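Local coordinates for Cro protein (Xylella fastidiosa, PDB 3BD1) that probably binds operator DNA through a helix-turn-helix motif and acts as a Cro-type transcription factor of a putative prophage, at residues A16-S20 with L21-Q25; G35-A39 with E40-D44; G51-C55 with R56-P60; N2-D5 with I6-K10. One frame throughout, in Å; residues are numbered along the deposited sequence.

All four contacts are local, and each has a buried and a more open side. Contact 4 opens helix 3-11 with an asparagine cap and contact 1 closes helix 14-21 at a glycine; these helices meet where Leu-17 packs on Ile-8 and Ala-7. Contacts 2 and 3 are loop-to-helix entries, to helix 42-48 and helix 55-58, joined by a probable bond from Arg-59 NH1 to Val-37 O. Contact 2 lies nearest the chain's centre (about 6 Å between centres), contact 1 farthest (about 10 Å). Leu-17, Leu-21, Val-37, Val-53, Leu-58 and Ile-4 supply buried hydrocarbon. Among the bonded carboxylates, Asp-44 and Asp-5 pair with arginines, Glu-57 with a backbone N-H.

Contact 1: residues A16-S20 with L21-Q25; sequences ALAAS and LGVRQ
Leu-17 and Leu-21 lie one turn apart where helix 14-21 ends in a Schellman motif, at the turn of what is probably the helix-turn-helix. Leu-21 keeps CG beside its own backbone N (chi1 -63°), which brings that carbon to 3.4 Å from Leu-17 O and sets CD1 4.1 Å from Leu-17 CG. Ile-28 of helix 25-34 packs against both leucines. In one of its two conformers Ser-20 turns OG back along its own helix and bonds Leu-17 O at 2.7 Å, the hydroxyl lying a little off the carbonyl plane. Past Gly-22, whose phi is positive, the chain doubles back over Ala-18. The methyl of Ala-18 then sits beneath the returning backbone, 3.4 Å from Val-23 O and 4.0 Å from Gln-25 CG. Val-23 tucks CG2 between its backbone N and carbonyl carbon, within 3.9 Å of Ala-18 CA, while Arg-24 takes the N-cap position of helix 25-34. Two N-H groups grip Ala-18 O from opposite faces of its plane: Leu-21 N stands well above it at 3.2 Å, and Val-23 N, making the i+5 to i bond of the Schellman motif round Gly-22, comes in straighter at 3.0 Å.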
loop_
_atom_site.group_PDB
_atom_site.type_symbol
_atom_site.label_atom_id
_atom_site.label_comp_id
_atom_site.label_asym_id
_atom_site.label_seq_id
_atom_site.Cartn_x
_atom_site.Cartn_y
_atom_site.Cartn_z
ATOM N N ALA A 16 -7.091 -3.613 -4.119
ATOM C CA ALA A 16 -8.211 -2.706 -4.343
ATOM C C ALA A 16 -7.933 -1.792 -5.538
ATOM O O ALA A 16 -8.814 -1.547 -6.361
ATOM C CB ALA A 16 -8.546 -1.928 -3.088
ATOM N N LEU A 17 -6.696 -1.299 -5.634
ATOM C CA LEU A 17 -6.369 -0.442 -6.777
ATOM C C LEU A 17 -6.444 -1.244 -8.080
ATOM O O LEU A 17 -7.003 -0.784 -9.074
ATOM C CB LEU A 17 -4.996 0.203 -6.603
ATOM C CG LEU A 17 -4.628 1.191 -7.700
ATOM C CD1 LEU A 17 -5.597 2.373 -7.864
ATOM C CD2 LEU A 17 -3.190 1.681 -7.525
ATOM N N ALA A 18 -5.875 -2.444 -8.055
ATOM C CA ALA A 18 -5.902 -3.316 -9.229
ATOM C C ALA A 18 -7.351 -3.559 -9.662
ATOM O O ALA A 18 -7.674 -3.463 -10.846
ATOM C CB ALA A 18 -5.160 -4.598 -8.927
ATOM N N ALA A 19 -8.213 -3.864 -8.691
ATOM C CA ALA A 19 -9.618 -4.119 -8.963
ATOM C C ALA A 19 -10.263 -2.903 -9.612
ATOM O O ALA A 19 -11.007 -3.000 -10.585
ATOM C CB ALA A 19 -10.360 -4.522 -7.694
ATOM N N SER A 20 -9.984 -1.723 -9.063
ATOM C CA SER A 20 -10.566 -0.480 -9.548
ATOM C C SER A 20 -10.164 -0.116 -10.978
ATOM O O SER A 20 -10.873 0.630 -11.669
ATOM C CB SER A 20 -10.215 0.689 -8.628
ATOM O OG SER A 20 -8.870 1.136 -8.747
ATOM N N LEU A 21 -9.019 -0.637 -11.405
ATOM C CA LEU A 21 -8.499 -0.388 -12.743
ATOM C C LEU A 21 -8.729 -1.549 -13.706
ATOM O O LEU A 21 -8.473 -1.413 -14.902
ATOM C CB LEU A 21 -6.991 -0.098 -12.664
ATOM C CG LEU A 21 -6.619 1.147 -11.876
ATOM C CD1 LEU A 21 -5.080 1.241 -11.758
ATOM C CD2 LEU A 21 -7.183 2.432 -12.497
ATOM N N GLY A 22 -9.193 -2.682 -13.194
ATOM C CA GLY A 22 -9.354 -3.881 -14.025
ATOM C C GLY A 22 -8.040 -4.466 -14.512
ATOM O O GLY A 22 -7.954 -4.968 -15.651
ATOM N N VAL A 23 -7.023 -4.387 -13.650
ATOM C CA VAL A 23 -5.727 -4.978 -13.978
ATOM C C VAL A 23 -5.337 -5.996 -12.912
ATOM O O VAL A 23 -5.947 -6.070 -11.838
ATOM C CB VAL A 23 -4.609 -3.909 -14.122
ATOM C CG1 VAL A 23 -5.015 -2.947 -15.237
ATOM C CG2 VAL A 23 -4.279 -3.214 -12.776
ATOM N N ARG A 24 -4.296 -6.770 -13.214
ATOM C CA ARG A 24 -3.742 -7.707 -12.243
ATOM C C ARG A 24 -2.871 -6.946 -11.243
ATOM O O ARG A 24 -2.273 -5.919 -11.568
ATOM C CB ARG A 24 -2.908 -8.772 -12.965
ATOM C CG ARG A 24 -3.677 -9.507 -14.061
ATOM C CD ARG A 24 -4.254 -10.824 -13.574
ATOM N NE ARG A 24 -3.343 -11.941 -13.806
ATOM C CZ ARG A 24 -3.192 -12.580 -14.965
ATOM N NH1 ARG A 24 -3.885 -12.232 -16.041
ATOM N NH2 ARG A 24 -2.329 -13.582 -15.048
ATOM N N GLN A 25 -2.809 -7.457 -10.017
ATOM C CA GLN A 25 -1.927 -6.885 -9.010
ATOM C C GLN A 25 -0.489 -6.802 -9.497
ATOM O O GLN A 25 0.222 -5.843 -9.198
ATOM C CB GLN A 25 -1.945 -7.674 -7.705
ATOM C CG GLN A 25 -3.250 -7.548 -6.944
ATOM C CD GLN A 25 -3.085 -8.111 -5.552
ATOM O OE1 GLN A 25 -2.135 -7.776 -4.846
ATOM N NE2 GLN A 25 -4.009 -8.962 -5.153
#

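Contact 2: residues G35-A39 with E40-D44; sequences GRVPA and ERCID
Glu-40 folds back over Pro-38 at the turn that leads into helix 42-48. Its CB only starts the path, and CG is turned between the backbone N and the carbonyl carbon (chi1 69°). A second bend, at chi2, carries the carboxylate back along the chain, where CD is 3.6 Å from Pro-38 CB. Both oxygens reach that same carbon, OE1 and OE2 each at 3.6 Å, so the acid lies against the proline by van der Waals contact. Arg-41 takes another course: its CG passes Pro-38 CB, then the chain bends twice and NE forms a salt bridge with Asp-44 OD2 at 2.7 Å, in the guanidinium plane and on the anti lone pair. Arg-41 NH2 adds a weak bond to that oxygen and also bonds Leu-21 O, tying the turn to the end of helix 14-21. On the inner side Cys-42 SG presses on Val-37 CG2 at 3.4 Å, with Leu-58 touching both residues. Pro-38 O accepts from Arg-41 N, and Ala-39 O from Cys-42 N at 3.2 Å; a water extends the second carbonyl to Ile-43 N. These two consecutive i+3 to i bonds, starting at Pro-38 O, make overlapping tight turns that lead into helix 42-48 of this helical, HTH-clan domain.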
loop_
_atom_site.group_PDB
_atom_site.type_symbol
_atom_site.label_atom_id
_atom_site.label_comp_id
_atom_site.label_asym_id
_atom_site.label_seq_id
_atom_site.Cartn_x
_atom_site.Cartn_y
_atom_site.Cartn_z
ATOM N N GLY A 35 8.624 2.666 -11.732
ATOM C CA GLY A 35 8.330 4.065 -11.413
ATOM C C GLY A 35 7.488 4.740 -12.477
ATOM O O GLY A 35 7.593 5.941 -12.707
ATOM N N ARG A 36 6.637 3.981 -13.159
ATOM C CA ARG A 36 5.917 4.567 -14.285
ATOM C C ARG A 36 4.636 3.800 -14.579
ATOM O O ARG A 36 4.683 2.625 -14.952
ATOM C CB ARG A 36 6.784 4.499 -15.548
ATOM C CG ARG A 36 6.200 5.149 -16.798
ATOM C CD ARG A 36 7.089 4.977 -18.021
ATOM N NE ARG A 36 6.966 3.670 -18.670
ATOM C CZ ARG A 36 7.884 2.704 -18.658
ATOM N NH1 ARG A 36 9.044 2.853 -18.031
ATOM N NH2 ARG A 36 7.643 1.559 -19.287
ATOM N N VAL A 37 3.509 4.488 -14.428
ATOM C CA VAL A 37 2.237 3.935 -14.837
ATOM C C VAL A 37 2.092 4.185 -16.337
ATOM O O VAL A 37 2.585 5.181 -16.871
ATOM C CB VAL A 37 1.010 4.481 -14.041
ATOM C CG1 VAL A 37 1.290 4.406 -12.540
ATOM C CG2 VAL A 37 0.557 5.877 -14.391
ATOM N N PRO A 38 1.392 3.285 -17.029
ATOM C CA PRO A 38 1.099 3.527 -18.441
ATOM C C PRO A 38 0.316 4.830 -18.660
ATOM O O PRO A 38 -0.582 5.156 -17.883
ATOM C CB PRO A 38 0.218 2.329 -18.812
ATOM C CG PRO A 38 0.518 1.285 -17.840
ATOM C CD PRO A 38 0.827 2.011 -16.558
ATOM N N ALA A 39 0.639 5.565 -19.723
ATOM C CA ALA A 39 0.041 6.870 -19.966
ATOM C C ALA A 39 -1.470 6.678 -20.073
ATOM O O ALA A 39 -2.231 7.535 -19.609
ATOM C CB ALA A 39 0.611 7.523 -21.260
ATOM N N GLU A 40 -1.893 5.580 -20.696
ATOM C CA GLU A 40 -3.319 5.369 -20.962
ATOM C C GLU A 40 -4.127 4.967 -19.734
ATOM O O GLU A 40 -5.363 4.819 -19.825
ATOM C CB GLU A 40 -3.515 4.324 -22.046
ATOM C CG GLU A 40 -3.144 2.912 -21.669
ATOM C CD GLU A 40 -1.690 2.541 -21.866
ATOM O OE1 GLU A 40 -1.480 1.309 -21.850
ATOM O OE2 GLU A 40 -0.812 3.427 -22.027
ATOM N N ARG A 41 -3.444 4.807 -18.604
ATOM C CA ARG A 41 -4.135 4.531 -17.343
ATOM C C ARG A 41 -4.167 5.708 -16.379
ATOM O O ARG A 41 -4.770 5.617 -15.306
ATOM C CB ARG A 41 -3.601 3.278 -16.651
ATOM C CG ARG A 41 -3.721 1.953 -17.438
ATOM C CD ARG A 41 -4.996 1.817 -18.287
ATOM N NE ARG A 41 -6.208 1.824 -17.475
ATOM C CZ ARG A 41 -6.694 0.740 -16.877
ATOM N NH1 ARG A 41 -6.087 -0.435 -17.000
ATOM N NH2 ARG A 41 -7.794 0.849 -16.157
ATOM N N CYS A 42 -3.517 6.819 -16.736
ATOM C CA CYS A 42 -3.432 7.925 -15.775
ATOM C C CYS A 42 -4.801 8.544 -15.426
ATOM O O CYS A 42 -5.058 8.781 -14.238
ATOM C CB CYS A 42 -2.482 9.012 -16.279
ATOM S SG CYS A 42 -0.759 8.446 -16.225
ATOM N N ILE A 43 -5.624 8.838 -16.436
ATOM C CA ILE A 43 -6.961 9.380 -16.144
ATOM C C ILE A 43 -7.738 8.414 -15.260
ATOM O O ILE A 43 -8.427 8.839 -14.339
ATOM C CB ILE A 43 -7.766 9.752 -17.399
ATOM C CG1 ILE A 43 -7.186 10.992 -18.074
ATOM C CG2 ILE A 43 -9.236 10.054 -17.067
ATOM C CD1 ILE A 43 -7.882 11.410 -19.365
ATOM N N ASP A 44 -7.629 7.125 -15.544
ATOM C CA ASP A 44 -8.364 6.130 -14.759
ATOM C C ASP A 44 -7.921 6.198 -13.301
ATOM O O ASP A 44 -8.753 6.127 -12.405
ATOM C CB ASP A 44 -8.121 4.737 -15.320
ATOM C CG ASP A 44 -8.692 4.544 -16.711
ATOM O OD1 ASP A 44 -9.716 5.192 -17.016
ATOM O OD2 ASP A 44 -8.095 3.746 -17.461
HETATM O O HOH W 1 -4.797 8.507 -19.252
#

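Contact 3: residues G51-C55 with R56-P60; sequences GAVIC and RELRP
Glu-57 reaches back from the first turn of helix 55-58 to the backbone of Ile-54, the N-cap residue. With CG anti to its carbonyl carbon (chi1 -63°) and the chain extended beyond, it runs obliquely across Ile-54, whose CG1 is 3.7 Å from Glu-57 CD. OE1 takes the N-H of Ile-54 at 2.9 Å on its anti side, 34° out of the carboxylate plane. The same oxygen accepts from a water that also donates to Ala-52 O, so one carboxylate oxygen serves two donors and ties the loop to the helix.

The tightly packed part lies on the protein's inner side. Leu-58 crosses Val-53 at about a right angle, CD1 to CG2 4.2 Å; Val-53 also packs on Ile-6 and Leu-58 on Ala-3, both of helix 3-11. Cys-55 is buried against Ile-43 and Phe-63. Ile-54 O accepts from Glu-57 N, above the carbonyl plane, and from Leu-58 N, in the plane at 3.2 Å, while Cys-55 O receives Arg-59 N at 2.9 Å. Arg-59, also buried, bonds Val-37 O and forms a salt bridge with Asp-61.

The outer side is looser. Ile-54 is exposed, and Arg-56 leads its guanidinium away from the loop, giving NH1 to Phe-63 O; Pro-60 CB lies 4.1 Å above one face of that group, offset toward its rim.

The Glu-57 bond is one half of a capping box, the N3 side chain to the N-cap N-H; isoleucine at the N-cap cannot supply the reciprocal bond.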
loop_
_atom_site.group_PDB
_atom_site.type_symbol
_atom_site.label_atom_id
_atom_site.label_comp_id
_atom_site.label_asym_id
_atom_site.label_seq_id
_atom_site.Cartn_x
_atom_site.Cartn_y
_atom_site.Cartn_z
ATOM N N GLY A 51 -9.153 11.907 -7.375
ATOM C CA GLY A 51 -8.254 13.039 -7.515
ATOM C C GLY A 51 -7.165 13.154 -6.452
ATOM O O GLY A 51 -6.460 14.188 -6.393
ATOM N N ALA A 52 -6.978 12.117 -5.637
ATOM C CA ALA A 52 -5.911 12.119 -4.626
ATOM C C ALA A 52 -4.564 12.167 -5.338
ATOM O O ALA A 52 -3.626 12.728 -4.788
ATOM C CB ALA A 52 -5.952 10.887 -3.765
ATOM N N VAL A 53 -4.513 11.614 -6.543
ATOM C CA VAL A 53 -3.403 11.863 -7.463
ATOM C C VAL A 53 -4.011 12.301 -8.762
ATOM O O VAL A 53 -5.139 11.933 -9.118
ATOM C CB VAL A 53 -2.522 10.651 -7.667
ATOM C CG1 VAL A 53 -1.862 10.249 -6.340
ATOM C CG2 VAL A 53 -3.219 9.517 -8.293
ATOM N N ILE A 54 -3.257 13.126 -9.476
ATOM C CA ILE A 54 -3.662 13.622 -10.778
ATOM C C ILE A 54 -2.681 13.194 -11.844
ATOM O O ILE A 54 -1.560 12.795 -11.569
ATOM C CB ILE A 54 -3.900 15.140 -10.792
ATOM C CG1 ILE A 54 -2.608 15.903 -10.513
ATOM C CG2 ILE A 54 -4.999 15.489 -9.788
ATOM C CD1 ILE A 54 -2.766 17.384 -10.791
ATOM N N CYS A 55 -3.120 13.290 -13.097
ATOM C CA CYS A 55 -2.353 12.804 -14.231
ATOM C C CYS A 55 -0.929 13.383 -14.247
ATOM O O CYS A 55 0.019 12.654 -14.486
ATOM C CB CYS A 55 -3.061 13.167 -15.555
ATOM S SG CYS A 55 -4.546 12.180 -15.817
ATOM N N ARG A 56 -0.781 14.673 -13.977
ATOM C CA ARG A 56 0.540 15.330 -14.031
ATOM C C ARG A 56 1.477 14.793 -12.965
ATOM O O ARG A 56 2.693 14.819 -13.149
ATOM C CB ARG A 56 0.334 16.834 -13.879
ATOM C CG ARG A 56 1.519 17.711 -13.692
ATOM C CD ARG A 56 2.358 17.791 -14.934
ATOM N NE ARG A 56 3.547 18.594 -14.624
ATOM C CZ ARG A 56 4.282 19.233 -15.525
ATOM N NH1 ARG A 56 3.978 19.166 -16.814
ATOM N NH2 ARG A 56 5.341 19.930 -15.130
ATOM N N GLU A 57 0.938 14.298 -11.858
ATOM C CA GLU A 57 1.764 13.700 -10.833
ATOM C C GLU A 57 2.226 12.323 -11.236
ATOM O O GLU A 57 3.331 11.902 -10.871
ATOM C CB GLU A 57 1.034 13.655 -9.489
ATOM C CG GLU A 57 0.697 15.030 -8.933
ATOM C CD GLU A 57 -0.307 15.064 -7.801
ATOM O OE1 GLU A 57 -1.185 14.213 -7.705
ATOM O OE2 GLU A 57 -0.271 15.974 -6.959
ATOM N N LEU A 58 1.373 11.610 -11.974
ATOM C CA LEU A 58 1.711 10.271 -12.422
ATOM C C LEU A 58 2.703 10.268 -13.574
ATOM O O LEU A 58 3.652 9.487 -13.599
ATOM C CB LEU A 58 0.424 9.515 -12.794
ATOM C CG LEU A 58 -0.519 9.169 -11.637
ATOM C CD1 LEU A 58 -1.953 8.956 -12.212
ATOM C CD2 LEU A 58 -0.003 7.989 -10.849
ATOM N N ARG A 59 2.490 11.145 -14.544
ATOM C CA ARG A 59 3.299 11.160 -15.757
ATOM C C ARG A 59 3.547 12.605 -16.145
ATOM O O ARG A 59 2.944 13.154 -17.071
ATOM C CB ARG A 59 2.680 10.347 -16.901
ATOM C CG ARG A 59 2.659 8.839 -16.677
ATOM C CD ARG A 59 4.058 8.199 -16.661
ATOM N NE ARG A 59 4.788 8.462 -17.899
ATOM C CZ ARG A 59 4.663 7.734 -19.002
ATOM N NH1 ARG A 59 3.852 6.683 -19.010
ATOM N NH2 ARG A 59 5.332 8.039 -20.099
ATOM N N PRO A 60 4.495 13.252 -15.451
ATOM C CA PRO A 60 4.806 14.633 -15.779
ATOM C C PRO A 60 5.414 14.833 -17.166
ATOM O O PRO A 60 5.394 15.959 -17.653
ATOM C CB PRO A 60 5.771 15.083 -14.682
ATOM C CG PRO A 60 6.136 13.898 -13.970
ATOM C CD PRO A 60 5.248 12.747 -14.295
HETATM O O HOH W 2 -0.992 13.813 -4.656
#

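Contact 4: residues N2-D5 with I6-K10; sequences NAID and IAINK
Helix 3-11 begins with an N-cap: Asn-2 closes its first turn and the aliphatic side chains that follow pack along it. The backbone oxygen of Asn-2 accepts from Ile-6 N at 3.0 Å, while its side chain, with CG anti to the backbone N (chi1 -170°), folds toward the opening turn so that OD1 takes the N-H of Asp-5 at 3.0 Å. The bond is fairly straight at the hydrogen (159°), although the donor stands 43° out of the amide plane, off the lone pairs.

Ile-6 lays CG1 over Asn-2 O at 3.5 Å, covering the first carbonyl. Next round the helix, Ile-8 crosses the side chain of Ile-4, CD1 meeting CG2 at 3.8 Å, and its CG1 comes within 3.3 Å of Ile-4 O. Ile-4 continues onto Trp-31, and Ile-8 onto Ile-28 and Leu-17, so this face joins helix 3-11 to helices 25-34 and 14-21.

The Asp-5 and Ile-8 side chains run alongside in one direction, with Asp-5 OD1 4.1 Å from Ile-8 CD1; the carboxylate pairs with Arg-32. Asn-9 sets CB 3.4 Å from Asp-5 O and its backbone N donates the regular helix bond to that oxygen, while ND2 goes to Gly-12 O of the fourth subunit.

The isoleucines thus join neighbouring parts of the fold while Asp-5 reaches Arg-32 of helix 25-34 beside them, so polar and apolar links to that helix run side by side. The negative charge of Asp-5 in the first turn would also be expected to interact favourably with the helix dipole.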
loop_
_atom_site.group_PDB
_atom_site.type_symbol
_atom_site.label_atom_id
_atom_site.label_comp_id
_atom_site.label_asym_id
_atom_site.label_seq_id
_atom_site.Cartn_x
_atom_site.Cartn_y
_atom_site.Cartn_z
ATOM N N ASN A 2 5.812 9.685 -4.168
ATOM C CA ASN A 2 5.548 8.517 -4.980
ATOM C C ASN A 2 4.057 8.437 -5.266
ATOM O O ASN A 2 3.280 7.957 -4.448
ATOM C CB ASN A 2 6.062 7.250 -4.314
ATOM C CG ASN A 2 6.015 6.034 -5.228
ATOM O OD1 ASN A 2 5.004 5.775 -5.863
ATOM N ND2 ASN A 2 7.102 5.261 -5.288
ATOM N N ALA A 3 3.688 8.937 -6.441
ATOM C CA ALA A 3 2.279 9.051 -6.793
ATOM C C ALA A 3 1.595 7.686 -6.797
ATOM O O ALA A 3 0.409 7.562 -6.455
ATOM C CB ALA A 3 2.158 9.715 -8.173
ATOM N N ILE A 4 2.321 6.660 -7.213
ATOM C CA ILE A 4 1.724 5.328 -7.252
ATOM C C ILE A 4 1.370 4.842 -5.850
ATOM O O ILE A 4 0.314 4.238 -5.635
ATOM C CB ILE A 4 2.613 4.284 -7.963
ATOM C CG1 ILE A 4 2.791 4.641 -9.443
ATOM C CG2 ILE A 4 2.025 2.876 -7.795
ATOM C CD1 ILE A 4 3.863 3.886 -10.246
ATOM N N ASP A 5 2.251 5.110 -4.898
ATOM C CA ASP A 5 1.983 4.761 -3.515
ATOM C C ASP A 5 0.826 5.556 -2.928
ATOM O O ASP A 5 0.021 5.007 -2.178
ATOM C CB ASP A 5 3.227 4.951 -2.666
ATOM C CG ASP A 5 4.275 3.908 -2.949
ATOM O OD1 ASP A 5 3.968 2.794 -3.414
ATOM O OD2 ASP A 5 5.461 4.184 -2.708
ATOM N N ILE A 6 0.718 6.838 -3.272
ATOM C CA ILE A 6 -0.435 7.617 -2.818
ATOM C C ILE A 6 -1.706 6.981 -3.366
ATOM O O ILE A 6 -2.699 6.876 -2.633
ATOM C CB ILE A 6 -0.340 9.089 -3.249
ATOM C CG1 ILE A 6 0.902 9.752 -2.627
ATOM C CG2 ILE A 6 -1.601 9.872 -2.905
ATOM C CD1 ILE A 6 1.215 11.158 -3.123
ATOM N N ALA A 7 -1.691 6.579 -4.637
ATOM C CA ALA A 7 -2.861 5.917 -5.231
ATOM C C ALA A 7 -3.210 4.601 -4.544
ATOM O O ALA A 7 -4.376 4.284 -4.256
ATOM C CB ALA A 7 -2.639 5.689 -6.720
ATOM N N ILE A 8 -2.194 3.782 -4.267
ATOM C CA ILE A 8 -2.412 2.512 -3.574
ATOM C C ILE A 8 -3.017 2.755 -2.202
ATOM O O ILE A 8 -3.965 2.076 -1.805
ATOM C CB ILE A 8 -1.084 1.693 -3.451
ATOM C CG1 ILE A 8 -0.614 1.217 -4.829
ATOM C CG2 ILE A 8 -1.190 0.558 -2.456
ATOM C CD1 ILE A 8 0.836 0.699 -4.900
ATOM N N ASN A 9 -2.489 3.730 -1.480
ATOM C CA ASN A 9 -2.984 4.033 -0.149
ATOM C C ASN A 9 -4.394 4.608 -0.173
ATOM O O ASN A 9 -5.160 4.339 0.744
ATOM C CB ASN A 9 -2.029 4.951 0.594
ATOM C CG ASN A 9 -0.785 4.226 1.075
ATOM O OD1 ASN A 9 -0.822 3.003 1.258
ATOM N ND2 ASN A 9 0.309 4.948 1.285
ATOM N N LYS A 10 -4.723 5.339 -1.234
ATOM C CA LYS A 10 -6.074 5.921 -1.326
ATOM C C LYS A 10 -7.111 4.823 -1.427
ATOM O O LYS A 10 -8.154 4.895 -0.764
ATOM C CB LYS A 10 -6.160 6.886 -2.498
ATOM C CG LYS A 10 -7.509 7.508 -2.655
ATOM C CD LYS A 10 -7.815 8.358 -1.428
ATOM C CE LYS A 10 -8.910 9.360 -1.706
ATOM N NZ LYS A 10 -10.174 8.624 -1.867
#